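Local structure of conserved hypothetical protein (1Y81) at residues Glu107-Leu112 / Val117-Gly122. The protein is of unknown function but belongs to the CoA-binding domain family with a Rossmann-type fold and carries coenzyme A in the crystal. Numbering follows the deposited sequence.
Sequences EIRRFL and VEYSFG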
loop_
_atom_site.group_PDB
_atom_site.type_symbol
_atom_site.label_atom_id
_atom_site.label_comp_id
_atom_site.label_asym_id
_atom_site.label_seq_id
_atom_site.Cartn_x
_atom_site.Cartn_y
_atom_site.Cartn_z
ATOM N N GLU A 107 -12.606 11.480 3.992
ATOM C CA GLU A 107 -12.091 12.242 2.834
ATOM C C GLU A 107 -11.527 11.320 1.751
ATOM O O GLU A 107 -11.723 11.557 0.551
ATOM C CB GLU A 107 -11.059 13.302 3.256
ATOM C CG GLU A 107 -10.603 14.188 2.087
ATOM C CD GLU A 107 -9.927 15.492 2.514
ATOM O OE1 GLU A 107 -9.506 15.605 3.681
ATOM O OE2 GLU A 107 -9.813 16.404 1.657
ATOM N N ILE A 108 -10.830 10.265 2.177
ATOM C CA ILE A 108 -10.349 9.234 1.266
ATOM C C ILE A 108 -11.529 8.481 0.661
ATOM O O ILE A 108 -11.558 8.208 -0.539
ATOM C CB ILE A 108 -9.386 8.244 2.005
ATOM C CG1 ILE A 108 -8.059 8.944 2.344
ATOM C CG2 ILE A 108 -9.172 6.992 1.192
ATOM C CD1 ILE A 108 -7.113 8.104 3.205
ATOM N N ARG A 109 -12.513 8.154 1.494
ATOM C CA ARG A 109 -13.697 7.445 1.014
ATOM C C ARG A 109 -14.377 8.279 -0.082
ATOM O O ARG A 109 -14.691 7.756 -1.147
ATOM C CB ARG A 109 -14.674 7.152 2.151
ATOM C CG ARG A 109 -15.655 6.037 1.821
ATOM C CD ARG A 109 -16.882 6.021 2.761
ATOM N NE ARG A 109 -16.548 5.737 4.157
ATOM C CZ ARG A 109 -16.360 4.516 4.658
ATOM N NH1 ARG A 109 -16.451 3.442 3.878
ATOM N NH2 ARG A 109 -16.067 4.374 5.942
ATOM N N ARG A 110 -14.567 9.571 0.198
ATOM C CA ARG A 110 -15.187 10.523 -0.743
ATOM C C ARG A 110 -14.468 10.547 -2.097
ATOM O O ARG A 110 -15.105 10.453 -3.155
ATOM C CB ARG A 110 -15.176 11.930 -0.154
ATOM C CD ARG A 110 -17.034 13.228 1.749
ATOM N NE ARG A 110 -15.919 13.976 2.335
ATOM C CZ ARG A 110 -15.695 14.097 3.644
ATOM N NH1 ARG A 110 -16.505 13.516 4.524
ATOM N NH2 ARG A 110 -14.657 14.804 4.071
ATOM N N PHE A 111 -13.139 10.660 -2.054
ATOM C CA PHE A 111 -12.338 10.689 -3.275
ATOM C C PHE A 111 -12.420 9.363 -4.057
ATOM O O PHE A 111 -12.549 9.365 -5.289
ATOM C CB PHE A 111 -10.881 11.040 -2.960
ATOM C CG PHE A 111 -9.933 10.708 -4.076
ATOM C CD1 PHE A 111 -9.850 11.528 -5.204
ATOM C CD2 PHE A 111 -9.143 9.557 -4.018
ATOM C CE1 PHE A 111 -8.986 11.213 -6.249
ATOM C CE2 PHE A 111 -8.283 9.232 -5.056
ATOM C CZ PHE A 111 -8.202 10.062 -6.177
ATOM N N LEU A 112 -12.333 8.245 -3.336
ATOM C CA LEU A 112 -12.375 6.905 -3.940
ATOM C C LEU A 112 -13.733 6.530 -4.548
ATOM O O LEU A 112 -13.783 5.898 -5.604
ATOM C CB LEU A 112 -11.944 5.841 -2.934
ATOM C CG LEU A 112 -10.487 5.873 -2.464
ATOM C CD1 LEU A 112 -10.241 4.722 -1.510
ATOM C CD2 LEU A 112 -9.508 5.840 -3.647
ATOM N N VAL A 117 -13.031 3.514 -7.934
ATOM C CA VAL A 117 -12.081 2.405 -7.764
ATOM C C VAL A 117 -12.523 1.499 -6.602
ATOM O O VAL A 117 -13.306 1.930 -5.740
ATOM C CB VAL A 117 -10.624 2.915 -7.538
ATOM C CG1 VAL A 117 -10.202 3.848 -8.660
ATOM C CG2 VAL A 117 -10.485 3.611 -6.187
ATOM N N GLU A 118 -12.042 0.252 -6.598
ATOM C CA GLU A 118 -12.300 -0.678 -5.496
ATOM C C GLU A 118 -11.399 -0.303 -4.338
ATOM O O GLU A 118 -10.244 0.057 -4.546
ATOM C CB GLU A 118 -11.994 -2.118 -5.893
ATOM C CG GLU A 118 -12.833 -2.704 -7.004
ATOM C CD GLU A 118 -12.430 -4.138 -7.321
ATOM O OE1 GLU A 118 -12.615 -5.016 -6.451
ATOM O OE2 GLU A 118 -11.923 -4.388 -8.439
ATOM N N TYR A 119 -11.931 -0.380 -3.121
ATOM C CA TYR A 119 -11.133 -0.108 -1.926
ATOM C C TYR A 119 -11.603 -0.941 -0.754
ATOM O O TYR A 119 -12.722 -1.471 -0.762
ATOM C CB TYR A 119 -11.173 1.383 -1.567
ATOM C CG TYR A 119 -12.519 1.865 -1.054
ATOM C CD1 TYR A 119 -12.851 1.763 0.307
ATOM C CD2 TYR A 119 -13.466 2.411 -1.927
ATOM C CE1 TYR A 119 -14.098 2.203 0.785
ATOM C CE2 TYR A 119 -14.711 2.853 -1.463
ATOM C CZ TYR A 119 -15.019 2.745 -0.109
ATOM O OH TYR A 119 -16.246 3.177 0.354
ATOM N N SER A 120 -10.749 -1.036 0.265
ATOM C CA SER A 120 -11.070 -1.751 1.484
ATOM C C SER A 120 -10.727 -0.866 2.681
ATOM O O SER A 120 -9.611 -0.305 2.758
ATOM C CB SER A 120 -10.321 -3.087 1.540
ATOM O OG SER A 120 -10.635 -3.822 2.715
ATOM N N PHE A 121 -11.706 -0.701 3.580
ATOM C CA PHE A 121 -11.498 -0.081 4.903
ATOM C C PHE A 121 -11.748 -1.146 5.962
ATOM O O PHE A 121 -12.545 -2.067 5.744
ATOM C CB PHE A 121 -12.497 1.065 5.160
ATOM C CG PHE A 121 -12.169 2.381 4.477
ATOM C CD1 PHE A 121 -11.173 2.485 3.482
ATOM C CD2 PHE A 121 -12.895 3.532 4.820
ATOM C CE1 PHE A 121 -10.899 3.728 2.859
ATOM C CE2 PHE A 121 -12.631 4.766 4.209
ATOM C CZ PHE A 121 -11.622 4.861 3.222
ATOM N N GLY A 122 -11.067 -1.023 7.103
ATOM C CA GLY A 122 -11.395 -1.812 8.311
ATOM C C GLY A 122 -11.030 -3.279 8.319
ATOM O O GLY A 122 -11.394 -4.003 9.257
#
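Arg109, Ile108 and Leu112 of helix 106-115 meet Tyr119, Phe121 and Val117 in the last beta-alpha-beta unit of a Rossmann-type domain, where the helix returns the chain to strand 118-120 at one border of the parallel sheet. The Phe121 ring lies next to Tyr119, against Ile108 and Arg109. Its CZ meets Ile108 CG2 at 3.8 Å, the methyl lying in the plane of the ring at its edge, while Tyr119 CE1 sits over the centre of one ring face, 3.9 Å above it. Arg109 sends CG anti to its backbone N (chi1 -160°), then bends at chi3, which lays the guanidinium beside both aromatic residues. Phe121 CD2 lies over the rim of one guanidinium face, 3.5 Å from Arg109 NH2, with the two planes 58° apart; this is a tilted contact, not a parallel stack. Tyr119 OH lies 3.3 Å from Arg109 CG and comes in at the guanidinium edge, but its hydrogen-bond partner is Glu113, and Arg109 NE forms a salt bridge with Glu106. Both polar ends are thus held by carboxylates of the same helix. Tyr119 has CG between its backbone N and carbonyl carbon (chi1 70°), which swings the ring across Leu112: Leu112 CD1 touches Tyr119 CB at 3.5 Å and meets the ring obliquely. The other Leu112 methyl, CD2, packs on Val117 CG2. Ile108 and Leu112 also reach Phe99 of strand 96-99, joining the helix to the neighbouring strand. At the turn, Val117 N gives a weak hydrogen bond of 3.4 Å to Leu112 O.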